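PDB 2WQF: copper induced nitroreductase D from Lactococcus lactis, which binds FMN and probably reduces nitro compounds, taking part in defence against oxidative stress. Local coordinates for residues D61-P66 / E159-E164; G46-L51 / G131-N136. One frame throughout, in Å; residues are numbered along the deposited sequence.

Contact 1 (D61-P66 / E159-E164); sequences DEIVAP and EAVAKE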
loop_
_atom_site.group_PDB
_atom_site.type_symbol
_atom_site.label_atom_id
_atom_site.label_comp_id
_atom_site.label_asym_id
_atom_site.label_seq_id
_atom_site.Cartn_x
_atom_site.Cartn_y
_atom_site.Cartn_z
ATOM N N ASP A 61 24.066 13.727 5.710
ATOM C CA ASP A 61 24.990 14.614 6.396
ATOM C C ASP A 61 24.634 16.074 6.218
ATOM O O ASP A 61 24.781 16.869 7.143
ATOM C CB ASP A 61 26.407 14.418 5.872
ATOM C CG ASP A 61 27.127 13.265 6.532
ATOM O OD1 ASP A 61 26.698 12.781 7.603
ATOM O OD2 ASP A 61 28.140 12.848 5.956
ATOM N N GLU A 62 24.164 16.426 5.023
ATOM C CA GLU A 62 24.022 17.819 4.647
ATOM C C GLU A 62 22.584 18.290 4.652
ATOM O O GLU A 62 22.327 19.495 4.658
ATOM C CB GLU A 62 24.643 18.049 3.269
ATOM C CG GLU A 62 26.135 17.735 3.221
ATOM C CD GLU A 62 26.803 18.261 1.970
ATOM O OE1 GLU A 62 26.427 19.366 1.520
ATOM O OE2 GLU A 62 27.704 17.580 1.443
ATOM N N ILE A 63 21.640 17.352 4.676
ATOM C CA ILE A 63 20.227 17.719 4.736
ATOM C C ILE A 63 19.532 17.219 5.992
ATOM O O ILE A 63 19.041 18.018 6.782
ATOM C CB ILE A 63 19.462 17.265 3.454
ATOM C CG1 ILE A 63 20.033 17.990 2.241
ATOM C CG2 ILE A 63 17.964 17.512 3.577
ATOM C CD1 ILE A 63 19.440 17.561 0.891
ATOM N N VAL A 64 19.483 15.916 6.225
ATOM C CA VAL A 64 18.677 15.433 7.343
ATOM C C VAL A 64 19.237 15.890 8.693
ATOM O O VAL A 64 18.505 16.408 9.529
ATOM C CB VAL A 64 18.509 13.914 7.330
ATOM C CG1 VAL A 64 17.640 13.489 8.495
ATOM C CG2 VAL A 64 17.892 13.444 6.022
ATOM N N ALA A 65 20.534 15.698 8.908
ATOM C CA ALA A 65 21.150 16.060 10.184
ATOM C C ALA A 65 20.958 17.547 10.533
ATOM O O ALA A 65 20.461 17.872 11.618
ATOM C CB ALA A 65 22.641 15.681 10.190
ATOM N N PRO A 66 21.332 18.458 9.615
ATOM C CA PRO A 66 21.128 19.878 9.941
ATOM C C PRO A 66 19.655 20.273 10.123
ATOM O O PRO A 66 19.364 21.072 11.008
ATOM C CB PRO A 66 21.737 20.610 8.739
ATOM C CG PRO A 66 22.664 19.619 8.109
ATOM C CD PRO A 66 22.062 18.287 8.349
ATOM N N GLU A 159 11.940 20.745 1.286
ATOM C CA GLU A 159 12.495 21.883 0.545
ATOM C C GLU A 159 13.935 21.631 0.100
ATOM O O GLU A 159 14.296 21.902 -1.043
ATOM C CB GLU A 159 12.450 23.163 1.402
ATOM N N ALA A 160 14.765 21.125 1.013
ATOM C CA ALA A 160 16.190 20.967 0.742
ATOM C C ALA A 160 16.412 19.872 -0.295
ATOM O O ALA A 160 17.302 19.954 -1.144
ATOM C CB ALA A 160 16.937 20.647 2.036
ATOM N N VAL A 161 15.590 18.829 -0.218
ATOM C CA VAL A 161 15.687 17.738 -1.167
ATOM C C VAL A 161 15.277 18.232 -2.554
ATOM O O VAL A 161 15.957 17.951 -3.542
ATOM C CB VAL A 161 14.821 16.519 -0.732
ATOM C CG1 VAL A 161 14.630 15.531 -1.888
ATOM C CG2 VAL A 161 15.448 15.842 0.500
ATOM N N ALA A 162 14.175 18.974 -2.630
ATOM C CA ALA A 162 13.684 19.466 -3.934
ATOM C C ALA A 162 14.693 20.396 -4.595
ATOM O O ALA A 162 14.856 20.381 -5.808
ATOM C CB ALA A 162 12.353 20.185 -3.790
ATOM N N LYS A 163 15.363 21.211 -3.792
ATOM C CA LYS A 163 16.358 22.141 -4.315
ATOM C C LYS A 163 17.618 21.418 -4.778
ATOM O O LYS A 163 18.116 21.650 -5.882
ATOM C CB LYS A 163 16.726 23.152 -3.232
ATOM C CG LYS A 163 17.857 24.084 -3.629
ATOM C CD LYS A 163 18.122 25.116 -2.550
ATOM C CE LYS A 163 19.298 26.013 -2.908
ATOM N NZ LYS A 163 19.604 26.981 -1.818
ATOM N N GLU A 164 18.139 20.535 -3.933
ATOM C CA GLU A 164 19.380 19.845 -4.248
ATOM C C GLU A 164 19.271 19.006 -5.534
ATOM O O GLU A 164 20.206 18.948 -6.334
ATOM C CB GLU A 164 19.780 18.961 -3.075
ATOM C CG GLU A 164 21.023 18.161 -3.333
ATOM C CD GLU A 164 22.230 19.036 -3.595
ATOM O OE1 GLU A 164 22.310 20.152 -3.026
ATOM O OE2 GLU A 164 23.103 18.598 -4.371
#
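Ile-63 starts toward the helix of Ala-160 and meets it with both branches, and nearly everything in this contact happens around that one residue. The two helical segments run almost antiparallel, at 168°, with their axes 10.1 Å apart at closest approach. Ile-63 lays its short branch over the methyl of Ala-160, CG2 to CB at 3.6 Å. Its longer branch reaches past that methyl along the neighbouring turn: CG1 leans beside the backbone N (chi1 -63°), and the extended second torsion carries CD1 over the peptide of Ala-160, 3.8 Å from its O. That oxygen already accepts the backbone bond from Glu-164 N, so the isoleucine methyl rests on a carbonyl engaged within its own helix. Two looser neighbours flank the isoleucine: Val-161 CG2 lies 4.3 Å from Ile-63 CG2, and Glu-164 CB is 4.2 Å from Ile-63 CD1. Glu-164 lends only its aliphatic base here, its OE2 being salt-bridged to Lys-58 back on helix 53-73. Ile-157 and Trp-165 also touch Ile-63, while Val-161 turns on to Leu-100 and Phe-102 of the sheet. With Ile-63 replaced by an alanine, the methyl of Ala-160 and the turn around Val-161 would probably lose the part of their packing that comes from Ile-63, opening a gap between the helices at this point. Helix 53-73 is itself irregular here, with a wider pi-type turn at 61-64 and a kink at Pro-66, whose ring nitrogen has no hydrogen to give the preceding turn. The chemistry is that of a small apolar patch joining two helices beside the sheet: methyl contacts fill the space between the segments, and a polar tie between the same two helices comes from the salt bridge of Glu-164 with Lys-58.

Contact 2 (G46-L51 / G131-N136); sequences GRLLIL and GIISVN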
loop_
_atom_site.group_PDB
_atom_site.type_symbol
_atom_site.label_atom_id
_atom_site.label_comp_id
_atom_site.label_asym_id
_atom_site.label_seq_id
_atom_site.Cartn_x
_atom_site.Cartn_y
_atom_site.Cartn_z
ATOM N N GLY A 46 2.999 7.984 -8.209
ATOM C CA GLY A 46 4.244 7.831 -7.469
ATOM C C GLY A 46 5.436 8.367 -8.250
ATOM O O GLY A 46 5.522 8.194 -9.476
ATOM N N ARG A 47 6.356 9.011 -7.541
ATOM C CA ARG A 47 7.597 9.513 -8.124
ATOM C C ARG A 47 8.724 9.101 -7.187
ATOM O O ARG A 47 8.549 9.146 -5.973
ATOM C CB ARG A 47 7.588 11.039 -8.222
ATOM C CG ARG A 47 6.384 11.633 -8.983
ATOM C CD ARG A 47 6.504 11.421 -10.507
ATOM N NE ARG A 47 5.344 11.927 -11.237
ATOM C CZ ARG A 47 4.294 11.195 -11.616
ATOM N NH1 ARG A 47 4.232 9.894 -11.360
ATOM N NH2 ARG A 47 3.291 11.781 -12.265
ATOM N N LEU A 48 9.877 8.710 -7.728
ATOM C CA LEU A 48 10.997 8.272 -6.906
ATOM C C LEU A 48 12.260 9.061 -7.214
ATOM O O LEU A 48 12.578 9.325 -8.384
ATOM C CB LEU A 48 11.329 6.806 -7.140
ATOM C CG LEU A 48 10.475 5.763 -6.433
ATOM C CD1 LEU A 48 9.027 5.798 -6.857
ATOM C CD2 LEU A 48 11.074 4.384 -6.715
ATOM N N LEU A 49 12.970 9.405 -6.149
ATOM C CA LEU A 49 14.347 9.843 -6.221
ATOM C C LEU A 49 15.199 8.778 -5.531
ATOM O O LEU A 49 15.021 8.505 -4.344
ATOM C CB LEU A 49 14.502 11.192 -5.524
ATOM C CG LEU A 49 15.926 11.723 -5.407
ATOM C CD1 LEU A 49 16.534 11.974 -6.785
ATOM C CD2 LEU A 49 15.907 13.000 -4.562
ATOM N N ILE A 50 16.094 8.152 -6.295
ATOM C CA ILE A 50 16.924 7.051 -5.812
ATOM C C ILE A 50 18.349 7.554 -5.664
ATOM O O ILE A 50 18.972 7.929 -6.654
ATOM C CB ILE A 50 16.894 5.863 -6.777
ATOM C CG1 ILE A 50 15.457 5.367 -6.969
ATOM C CG2 ILE A 50 17.803 4.734 -6.308
ATOM C CD1 ILE A 50 15.266 4.450 -8.201
ATOM N N LEU A 51 18.832 7.598 -4.425
ATOM C CA LEU A 51 20.148 8.140 -4.124
ATOM C C LEU A 51 21.102 7.049 -3.658
ATOM O O LEU A 51 20.767 6.262 -2.766
ATOM C CB LEU A 51 20.032 9.174 -2.995
ATOM C CG LEU A 51 19.055 10.330 -3.248
ATOM C CD1 LEU A 51 19.109 11.250 -2.054
ATOM C CD2 LEU A 51 19.346 11.076 -4.553
ATOM N N GLY A 131 1.764 3.949 -0.132
ATOM C CA GLY A 131 2.015 2.763 0.682
ATOM C C GLY A 131 2.281 1.547 -0.200
ATOM O O GLY A 131 3.228 0.794 0.033
ATOM N N ILE A 132 1.456 1.398 -1.233
ATOM C CA ILE A 132 1.544 0.274 -2.157
ATOM C C ILE A 132 2.929 0.207 -2.809
ATOM O O ILE A 132 3.601 -0.833 -2.764
ATOM C CB ILE A 132 0.442 0.397 -3.224
ATOM C CG1 ILE A 132 -0.933 0.084 -2.599
ATOM C CG2 ILE A 132 0.690 -0.509 -4.421
ATOM C CD1 ILE A 132 -2.105 0.531 -3.471
ATOM N N ILE A 133 3.389 1.300 -3.404
ATOM C CA ILE A 133 4.667 1.226 -4.127
ATOM C C ILE A 133 5.844 1.106 -3.149
ATOM O O ILE A 133 6.829 0.431 -3.450
ATOM C CB ILE A 133 4.883 2.381 -5.136
ATOM C CG1 ILE A 133 4.942 3.749 -4.478
ATOM C CG2 ILE A 133 3.787 2.308 -6.234
ATOM C CD1 ILE A 133 5.377 4.849 -5.455
ATOM N N SER A 134 5.705 1.691 -1.959
ATOM C CA SER A 134 6.768 1.612 -0.960
ATOM C C SER A 134 7.011 0.155 -0.536
ATOM O O SER A 134 8.169 -0.294 -0.475
ATOM C CB SER A 134 6.455 2.477 0.272
ATOM O OG SER A 134 6.380 3.834 -0.080
ATOM N N VAL A 135 5.938 -0.591 -0.234
ATOM C CA VAL A 135 6.106 -1.970 0.247
ATOM C C VAL A 135 6.465 -2.908 -0.888
ATOM O O VAL A 135 7.185 -3.874 -0.677
ATOM C CB VAL A 135 4.897 -2.529 1.073
ATOM C CG1 VAL A 135 4.638 -1.645 2.260
ATOM C CG2 VAL A 135 3.631 -2.676 0.206
ATOM N N ASN A 136 5.983 -2.620 -2.107
ATOM C CA ASN A 136 6.354 -3.469 -3.218
ATOM C C ASN A 136 7.864 -3.355 -3.496
ATOM O O ASN A 136 8.525 -4.354 -3.781
ATOM C CB ASN A 136 5.497 -3.210 -4.490
ATOM C CG ASN A 136 4.164 -3.924 -4.441
ATOM O OD1 ASN A 136 3.981 -4.849 -3.643
ATOM N ND2 ASN A 136 3.223 -3.492 -5.274
#
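Gly-46 brings its bare CA to within 3.8 Å of Ile-133 CD1, where the sheet of the nitroreductase fold meets the long helix 121-143. A CB built on this glycine would lie 2.4 Å from that methyl, a clash, so the close approach depends on the missing side chain. The carbonyl of Gly-46 accepts a hydrogen bond from NH1 of the next residue, Arg-47, from well above the carbonyl plane (57°). Arg-47 points away from the helix; its guanidinium also forms a salt bridge with Asp-104, and its backbone pairs with Phe-102 on strand 97-104. Leu-48 turns back toward the helix, and the Leu-48 and Ile-133 side chains run antiparallel past one another, meeting through their CD1 methyls. The other neighbours of Leu-48 include Ile-30 and Val-34 of helix 23-35 and Phe-101, which also touches Ile-133. From Leu-48 to Leu-51 the strand pairs in parallel with a strand of the second subunit, carrying the sheet across the dimer interface. On the helix, Ile-132 touches a bound FMN, although the side chain of Ile-133 is about 9 Å from the FMN. A chi1 of 63° tucks CG1 of Ile-133 in between the backbone N and the carbonyl carbon, and the extended arm beyond it sets Ile-133 CD1 4.0 Å from Leu-48 CD1.

How the contacts relate
From the N terminus, strand 46-52 comes first and runs directly into helix 53-73, so the opening segments of contact 2 and contact 1 are neighbours in sequence. Contact 2 then closes a loop of 79 residues when the chain arrives at helix 121-143. Contact 1 closes one of 92 residues later, at helix 158-164. The segments alternate, so the two loops cross: one ties the sheet to the long helix, the other ties two peripheral helices together. Their centres lie about 19 Å apart, yet they meet where Val-161 CG1 packs 3.9 Å from Leu-49 CD2. Trp-165 adds another bridge, touching Ile-63, Leu-49 and Leu-51.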